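Local structure of putative endo-1,4-beta-xylanase (Bacteroides thetaiotaomicron VPI-5482, 5MSX) at residues F264-E267 / G268-N271; K294-E297 / D298-R302; A358-A362 / N363-W367. The protein is a family 43 glycoside hydrolase of a gut bacterium, probably an arabinofuranosidase that cleaves glycosidic bonds during the breakdown of plant pectin. All coordinates share one frame; numbering follows the deposited sequence.

Contact 1: F264-E267 / G268-N271. With EDO (1,2-ethanediol), chain V; EDO (1,2-ethanediol), chain B.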
loop_
_atom_site.group_PDB
_atom_site.type_symbol
_atom_site.label_atom_id
_atom_site.label_comp_id
_atom_site.label_asym_id
_atom_site.label_seq_id
_atom_site.Cartn_x
_atom_site.Cartn_y
_atom_site.Cartn_z
ATOM N N PHE C 264 23.091 -9.697 -4.560
ATOM C CA PHE C 264 22.101 -10.378 -3.758
ATOM C C PHE C 264 22.757 -11.207 -2.639
ATOM O O PHE C 264 23.937 -11.535 -2.698
ATOM C CB PHE C 264 21.182 -11.259 -4.636
ATOM C CG PHE C 264 21.846 -12.495 -5.146
ATOM C CD1 PHE C 264 22.608 -12.458 -6.289
ATOM C CD2 PHE C 264 21.735 -13.697 -4.441
ATOM C CE1 PHE C 264 23.248 -13.612 -6.756
ATOM C CE2 PHE C 264 22.377 -14.852 -4.873
ATOM C CZ PHE C 264 23.133 -14.813 -6.034
ATOM N N HIS C 265 21.951 -11.530 -1.633
ATOM C CA HIS C 265 22.321 -12.455 -0.597
ATOM C C HIS C 265 21.120 -13.350 -0.317
ATOM O O HIS C 265 20.017 -12.854 -0.234
ATOM C CB HIS C 265 22.799 -11.711 0.668
ATOM C CG HIS C 265 21.737 -10.957 1.400
ATOM N ND1 HIS C 265 21.038 -11.497 2.460
ATOM C CD2 HIS C 265 21.318 -9.674 1.297
ATOM C CE1 HIS C 265 20.203 -10.598 2.950
ATOM N NE2 HIS C 265 20.354 -9.483 2.263
ATOM N N PRO C 266 21.336 -14.670 -0.207
ATOM C CA PRO C 266 20.243 -15.558 0.214
ATOM C C PRO C 266 19.672 -15.123 1.568
ATOM O O PRO C 266 20.427 -14.751 2.456
ATOM C CB PRO C 266 20.918 -16.928 0.338
ATOM C CG PRO C 266 22.088 -16.850 -0.586
ATOM C CD PRO C 266 22.549 -15.418 -0.565
ATOM N N GLU C 267 18.353 -15.152 1.693
ATOM C CA GLU C 267 17.671 -14.717 2.915
ATOM C C GLU C 267 18.264 -15.367 4.184
ATOM O O GLU C 267 18.623 -16.536 4.187
ATOM C CB GLU C 267 16.153 -14.995 2.799
ATOM C CG GLU C 267 15.273 -14.484 3.941
ATOM C CD GLU C 267 15.236 -12.964 4.105
ATOM O OE1 GLU C 267 16.069 -12.225 3.526
ATOM O OE2 GLU C 267 14.357 -12.492 4.855
ATOM N N GLY C 268 18.382 -14.585 5.249
ATOM C CA GLY C 268 18.959 -15.085 6.498
ATOM C C GLY C 268 20.455 -15.387 6.476
ATOM O O GLY C 268 20.915 -16.074 7.375
ATOM N N THR C 269 21.222 -14.896 5.480
ATOM C CA THR C 269 22.694 -15.074 5.458
ATOM C C THR C 269 23.416 -13.738 5.305
ATOM O O THR C 269 22.807 -12.734 4.924
ATOM C CB THR C 269 23.174 -15.990 4.316
ATOM O OG1 THR C 269 23.049 -15.315 3.043
ATOM C CG2 THR C 269 22.382 -17.307 4.298
ATOM N N ASP C 270 24.716 -13.735 5.592
ATOM C CA ASP C 270 25.594 -12.607 5.234
ATOM C C ASP C 270 26.489 -12.954 4.031
ATOM O O ASP C 270 27.579 -12.407 3.888
ATOM C CB ASP C 270 26.470 -12.201 6.429
ATOM C CG ASP C 270 27.194 -10.851 6.209
ATOM O OD1 ASP C 270 26.515 -9.865 5.866
ATOM O OD2 ASP C 270 28.437 -10.765 6.382
ATOM N N ASN C 271 26.042 -13.870 3.173
ATOM C CA ASN C 271 26.844 -14.281 2.035
ATOM C C ASN C 271 26.341 -13.468 0.883
ATOM O O ASN C 271 25.209 -13.667 0.445
ATOM C CB ASN C 271 26.698 -15.778 1.766
ATOM C CG ASN C 271 27.068 -16.623 2.973
ATOM O OD1 ASN C 271 26.377 -17.592 3.290
ATOM N ND2 ASN C 271 28.148 -16.255 3.659
HETATM C C1 EDO V . 18.059 -9.742 -2.454
HETATM O O1 EDO V . 19.334 -9.942 -1.812
HETATM C C2 EDO V . 17.122 -10.900 -2.185
HETATM O O2 EDO V . 17.812 -12.156 -2.226
HETATM C C1 EDO B . 24.293 -20.586 1.322
HETATM O O1 EDO B . 23.301 -19.663 0.823
HETATM C C2 EDO B . 25.676 -20.141 0.854
HETATM O O2 EDO B . 25.687 -18.707 0.676
#

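Contact 2: K294-E297 / D298-R302. With EDO (1,2-ethanediol), chain D.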
loop_
_atom_site.group_PDB
_atom_site.type_symbol
_atom_site.label_atom_id
_atom_site.label_comp_id
_atom_site.label_asym_id
_atom_site.label_seq_id
_atom_site.Cartn_x
_atom_site.Cartn_y
_atom_site.Cartn_z
ATOM N N LYS C 294 32.742 -9.780 -1.203
ATOM C CA LYS C 294 33.260 -9.719 0.166
ATOM C C LYS C 294 33.565 -8.282 0.551
ATOM O O LYS C 294 33.764 -7.394 -0.304
ATOM C CB LYS C 294 34.520 -10.574 0.319
ATOM C CG LYS C 294 34.252 -12.059 0.124
ATOM C CD LYS C 294 35.479 -12.893 0.441
ATOM C CE LYS C 294 35.240 -14.354 0.109
ATOM N NZ LYS C 294 36.171 -15.221 0.881
ATOM N N PHE C 295 33.582 -8.073 1.862
ATOM C CA PHE C 295 33.788 -6.768 2.455
ATOM C C PHE C 295 34.984 -6.843 3.408
ATOM O O PHE C 295 35.225 -7.877 4.050
ATOM C CB PHE C 295 32.541 -6.317 3.242
ATOM C CG PHE C 295 31.286 -6.249 2.415
ATOM C CD1 PHE C 295 30.516 -7.381 2.209
ATOM C CD2 PHE C 295 30.870 -5.052 1.852
ATOM C CE1 PHE C 295 29.367 -7.336 1.422
ATOM C CE2 PHE C 295 29.717 -4.982 1.082
ATOM C CZ PHE C 295 28.966 -6.131 0.853
ATOM N N ASN C 296 35.703 -5.734 3.507
ATOM C CA ASN C 296 36.687 -5.536 4.561
ATOM C C ASN C 296 35.963 -5.080 5.809
ATOM O O ASN C 296 34.757 -4.723 5.762
ATOM C CB ASN C 296 37.679 -4.500 4.147
ATOM C CG ASN C 296 38.428 -4.881 2.901
ATOM O OD1 ASN C 296 39.042 -5.950 2.838
ATOM N ND2 ASN C 296 38.422 -3.992 1.907
ATOM N N GLU C 297 36.660 -5.090 6.946
ATOM C CA GLU C 297 35.997 -4.784 8.221
ATOM C C GLU C 297 35.405 -3.374 8.297
ATOM O O GLU C 297 34.357 -3.180 8.937
ATOM C CB GLU C 297 36.936 -4.995 9.420
ATOM C CG GLU C 297 36.340 -4.602 10.799
ATOM C CD GLU C 297 35.031 -5.324 11.159
ATOM O OE1 GLU C 297 34.607 -6.277 10.442
ATOM O OE2 GLU C 297 34.397 -4.950 12.189
ATOM N N ASP C 298 36.077 -2.393 7.684
ATOM C CA ASP C 298 35.527 -1.019 7.614
ATOM C C ASP C 298 34.270 -0.845 6.712
ATOM O O ASP C 298 33.746 0.266 6.601
ATOM C CB ASP C 298 36.613 0.007 7.229
ATOM C CG ASP C 298 37.220 -0.199 5.792
ATOM O OD1 ASP C 298 36.806 -1.081 4.997
ATOM O OD2 ASP C 298 38.167 0.556 5.462
ATOM N N GLY C 299 33.776 -1.920 6.090
ATOM C CA GLY C 299 32.641 -1.834 5.184
ATOM C C GLY C 299 33.003 -1.637 3.721
ATOM O O GLY C 299 32.105 -1.700 2.885
ATOM N N THR C 300 34.283 -1.412 3.380
ATOM C CA THR C 300 34.628 -1.251 1.959
ATOM C C THR C 300 34.449 -2.585 1.233
ATOM O O THR C 300 34.646 -3.639 1.842
ATOM C CB THR C 300 36.066 -0.751 1.678
ATOM O OG1 THR C 300 36.999 -1.528 2.413
ATOM C CG2 THR C 300 36.205 0.721 1.984
ATOM N N ILE C 301 34.060 -2.524 -0.044
ATOM C CA ILE C 301 33.886 -3.724 -0.879
ATOM C C ILE C 301 35.241 -4.159 -1.419
ATOM O O ILE C 301 36.006 -3.326 -1.942
ATOM C CB ILE C 301 32.926 -3.469 -2.068
ATOM C CG1 ILE C 301 31.518 -3.132 -1.573
ATOM C CG2 ILE C 301 32.875 -4.673 -2.996
ATOM C CD1 ILE C 301 30.599 -2.570 -2.644
ATOM N N ARG C 302 35.544 -5.451 -1.307
ATOM C CA ARG C 302 36.772 -5.976 -1.905
ATOM C C ARG C 302 36.549 -6.154 -3.404
ATOM O O ARG C 302 35.536 -6.747 -3.792
ATOM C CB ARG C 302 37.173 -7.304 -1.268
ATOM C CG ARG C 302 37.452 -7.198 0.247
ATOM C CD ARG C 302 38.004 -8.494 0.863
ATOM N NE ARG C 302 39.146 -9.009 0.099
ATOM C CZ ARG C 302 40.338 -8.441 0.027
ATOM N NH1 ARG C 302 40.627 -7.331 0.718
ATOM N NH2 ARG C 302 41.267 -8.995 -0.737
HETATM C C1 EDO D . 35.459 -10.303 -3.048
HETATM O O1 EDO D . 34.656 -9.243 -3.617
HETATM C C2 EDO D . 36.146 -11.275 -3.990
HETATM O O2 EDO D . 35.206 -11.945 -4.887
#

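Contact 3: A358-A362 / N363-W367. With CA (calcium ion), chain T.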
loop_
_atom_site.group_PDB
_atom_site.type_symbol
_atom_site.label_atom_id
_atom_site.label_comp_id
_atom_site.label_asym_id
_atom_site.label_seq_id
_atom_site.Cartn_x
_atom_site.Cartn_y
_atom_site.Cartn_z
ATOM N N ALA C 358 27.198 -30.053 -26.066
ATOM C CA ALA C 358 25.822 -30.343 -25.581
ATOM C C ALA C 358 25.762 -31.060 -24.208
ATOM O O ALA C 358 24.742 -30.970 -23.506
ATOM C CB ALA C 358 25.056 -31.130 -26.620
ATOM N N VAL C 359 26.834 -31.771 -23.819
ATOM C CA VAL C 359 26.809 -32.651 -22.617
ATOM C C VAL C 359 27.998 -32.482 -21.687
ATOM O O VAL C 359 28.306 -33.389 -20.909
ATOM C CB VAL C 359 26.713 -34.144 -23.017
ATOM C CG1 VAL C 359 25.468 -34.373 -23.863
ATOM C CG2 VAL C 359 27.960 -34.606 -23.774
ATOM N N ASP C 360 28.675 -31.336 -21.768
ATOM C CA ASP C 360 29.840 -31.077 -20.932
ATOM C C ASP C 360 29.525 -30.521 -19.542
ATOM O O ASP C 360 30.434 -30.402 -18.728
ATOM C CB ASP C 360 30.860 -30.167 -21.653
ATOM C CG ASP C 360 30.293 -28.794 -22.054
ATOM O OD1 ASP C 360 29.070 -28.502 -21.898
ATOM O OD2 ASP C 360 31.076 -27.992 -22.612
ATOM N N GLY C 361 28.277 -30.188 -19.244
ATOM C CA GLY C 361 27.953 -29.549 -17.946
ATOM C C GLY C 361 28.339 -28.049 -17.834
ATOM O O GLY C 361 28.317 -27.499 -16.743
ATOM N N ALA C 362 28.659 -27.384 -18.946
ATOM C CA ALA C 362 28.940 -25.926 -18.933
ATOM C C ALA C 362 27.872 -25.163 -19.707
ATOM O O ALA C 362 27.612 -25.438 -20.870
ATOM C CB ALA C 362 30.312 -25.667 -19.519
ATOM N N ASN C 363 27.243 -24.190 -19.064
ATOM C CA ASN C 363 26.246 -23.347 -19.715
ATOM C C ASN C 363 26.813 -22.312 -20.678
ATOM O O ASN C 363 26.034 -21.674 -21.379
ATOM C CB ASN C 363 25.404 -22.622 -18.678
ATOM C CG ASN C 363 24.491 -23.552 -17.916
ATOM O OD1 ASN C 363 24.210 -24.631 -18.362
ATOM N ND2 ASN C 363 24.015 -23.114 -16.765
ATOM N N GLY C 364 28.134 -22.127 -20.695
ATOM C CA GLY C 364 28.785 -21.259 -21.654
ATOM C C GLY C 364 29.060 -21.886 -23.006
ATOM O O GLY C 364 29.388 -21.175 -23.945
ATOM N N SER C 365 28.932 -23.215 -23.111
ATOM C CA SER C 365 29.178 -23.897 -24.371
ATOM C C SER C 365 27.934 -24.558 -24.958
ATOM O O SER C 365 27.042 -25.014 -24.225
ATOM C CB SER C 365 30.242 -24.945 -24.174
ATOM O OG SER C 365 29.817 -25.966 -23.302
ATOM N N ARG C 366 27.905 -24.637 -26.285
ATOM C CA ARG C 366 26.783 -25.202 -27.003
ATOM C C ARG C 366 27.225 -25.927 -28.269
ATOM O O ARG C 366 28.182 -25.500 -28.946
ATOM C CB ARG C 366 25.812 -24.083 -27.412
ATOM C CG ARG C 366 26.536 -22.891 -27.996
ATOM C CD ARG C 366 25.592 -21.796 -28.383
ATOM N NE ARG C 366 26.381 -20.693 -28.881
ATOM C CZ ARG C 366 25.934 -19.716 -29.645
ATOM N NH1 ARG C 366 24.668 -19.655 -29.984
ATOM N NH2 ARG C 366 26.771 -18.786 -30.051
ATOM N N TRP C 367 26.497 -26.999 -28.589
ATOM C CA TRP C 367 26.467 -27.544 -29.964
ATOM C C TRP C 367 25.602 -26.637 -30.789
ATOM O O TRP C 367 24.583 -26.141 -30.300
ATOM C CB TRP C 367 25.903 -28.966 -30.006
ATOM C CG TRP C 367 25.530 -29.460 -31.389
ATOM C CD1 TRP C 367 26.382 -29.715 -32.423
ATOM C CD2 TRP C 367 24.217 -29.744 -31.876
ATOM N NE1 TRP C 367 25.686 -30.137 -33.528
ATOM C CE2 TRP C 367 24.357 -30.185 -33.221
ATOM C CE3 TRP C 367 22.932 -29.709 -31.300
ATOM C CZ2 TRP C 367 23.255 -30.565 -34.020
ATOM C CZ3 TRP C 367 21.810 -30.082 -32.109
ATOM C CH2 TRP C 367 21.995 -30.498 -33.458
HETATM CA CA CA T . 27.456 -26.932 -22.801
#

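Contact 1: F264-E267 / G268-N271
Pro266 and Thr269 meet at the two ends of a type II beta turn, which reverses the chain between strands 261-264 and 272-278 in the family 43 glycoside hydrolase region. Gly268 takes the third place of the turn with a positive phi of 69°, as type II geometry requires.

The hydrogen bonds converge on one acceptor. Pro266 O receives the backbone N of Thr269 at 3.1 Å with a bent N-H...O angle of 136°, and it also takes the hydroxyl OG1 of Thr269 at 2.7 Å. Both donors lie somewhat tilted from the carbonyl plane. The hydroxyl reaches this oxygen because OG1 sits between the backbone N and the carbonyl carbon of Thr269 (chi1 72°), which turns it back over the turn while CG2 stands beside the backbone N. A weak bond from Asn271 N to Thr269 OG1 continues the network beyond the turn.

Close packing accompanies these bonds. The proline ring crosses the threonine side chain at a slant, and Pro266 CD approaches Asn271 O at 3.3 Å. The same oxygen lies 3.1 Å from His265 CB and accepts a CH...O contact from His265 CA.

The turn is tied to strand 37-42 by a hydrogen bond from Glu267 N to Glu41 OE1, while Asp270 forms a salt bridge with Arg207.

Two 1,2-ethanediol molecules, probably from the crystallisation liquor, lie beside the loop. One receives His265 N on its O1 and gives its O2 to His265 O; the other bonds through O2 to Asn271 OD1 at 2.9 Å.

Contact 2: K294-E297 / D298-R302
Asn296 extends its amide across a hairpin-like reversal to both Thr300 and Arg302. Its CG stands anti to the carbonyl carbon (chi1 -60°), and the two ends of the amide have different partners. ND2 donates to Thr300 OG1 at 2.9 Å, almost straight and in the amide plane. OD1 accepts Arg302 NH1 at 3.0 Å on a lone pair in the carbonyl plane. Arg302 bends at chi3 (51°), bringing NH1 to Asn296 OD1, which meets the guanidinium at its edge, the amide and guanidinium planes being 73° apart.

Thr300 OG1 in turn donates to the syn lone pair of Asp298 OD1 at 2.6 Å. That carboxylate oxygen also takes Thr300 N from above its plane, closing an Asx turn. The backbone here forms a type I turn from Asn296 to Gly299, with Gly299 N bonded to Asn296 O. A single bridge pairs Phe295 with Ile301, flanked by the bonds Asn296 N to Thr300 O and Arg302 N to Lys294 O.

Phe295 and Ile301 lie side by side, CE2 to CG1 3.7 Å, on the face turned to strand 210-217, where Tyr212 touches both.

With both ends of the Asn296 amide bonded, its flip is fixed, and Thr300 OG1 acts as acceptor and donor at once, linking the amide to the Asp298 carboxylate through two successive hydrogen bonds.

Contact 3: A358-A362 / N363-W367
Asp360 and Ser365 both fold their side chains inward, with Asp360 CG (chi1 59°) and Ser365 OG (chi1 65°) each set between its own backbone N and carbonyl carbon, and this brings carboxylate and hydroxyl together at a calcium ion. With chi2 of Asp360 near zero (-6°), the two carboxylate oxygens meet different partners. OD1 binds the calcium at 2.4 Å, while OD2 accepts a very short hydrogen bond from Ser365 OG, 2.5 Å long. The hydroxyl oxygen is itself a ligand, 2.6 Å from the calcium, so the serine presents oxygen to the metal and proton to the aspartate; the bound cation would be expected to polarise the hydroxyl and strengthen that bond.

Ser365 is held twice, since its carbonyl O also binds the calcium, at 2.4 Å. Ala362 O is a further ligand and also accepts a weak bond from Ser365 N that spans a type I beta turn from Ala362 to Ser365. Ahead of it, Ala362 N donates to Asp360 OD1 from well above the carboxylate plane, making an Asx turn in which Gly361 adopts a positive phi.

This calcium-binding loop belongs to the F5/8 type C domain, a beta-sandwich module, and leads into the short strand 367-368. Phe357 O, Trp454 O and Glu455 OE2 complete the metal site, so that the loop is joined through the ion to strand 452-458.

Away from the metal, the ends of the loop close on each other: Ala358 CB packs on Trp367 CB at 4.1 Å. Both residues also touch Ile379 and Ile453, and the Trp367 indole, directed away from Ala358, has Ser332 as its polar partner.

The three contacts follow one another along the chain. Contacts 1 and 2 belong to the glycoside hydrolase family 43 region, their centres about 16 Å apart and their nearest atoms about 6 Å apart. Contact 1 links strands 261-264 and 272-278, whereas contact 2 follows strand 287-293. Arg207 and Tyr272 connect them indirectly: Arg207 pairs with Asp270 and lies against Phe295, and Tyr272 meets both His265 and Phe295. Contact 3 lies in the F5/8 type C domain, its centre about 29 Å from that of contact 1 and 35 Å from that of contact 2. Its calcium thus lies in a different domain from the two hydrolase turns, though its loop also meets Asn27 and Met33 of the family 43 region.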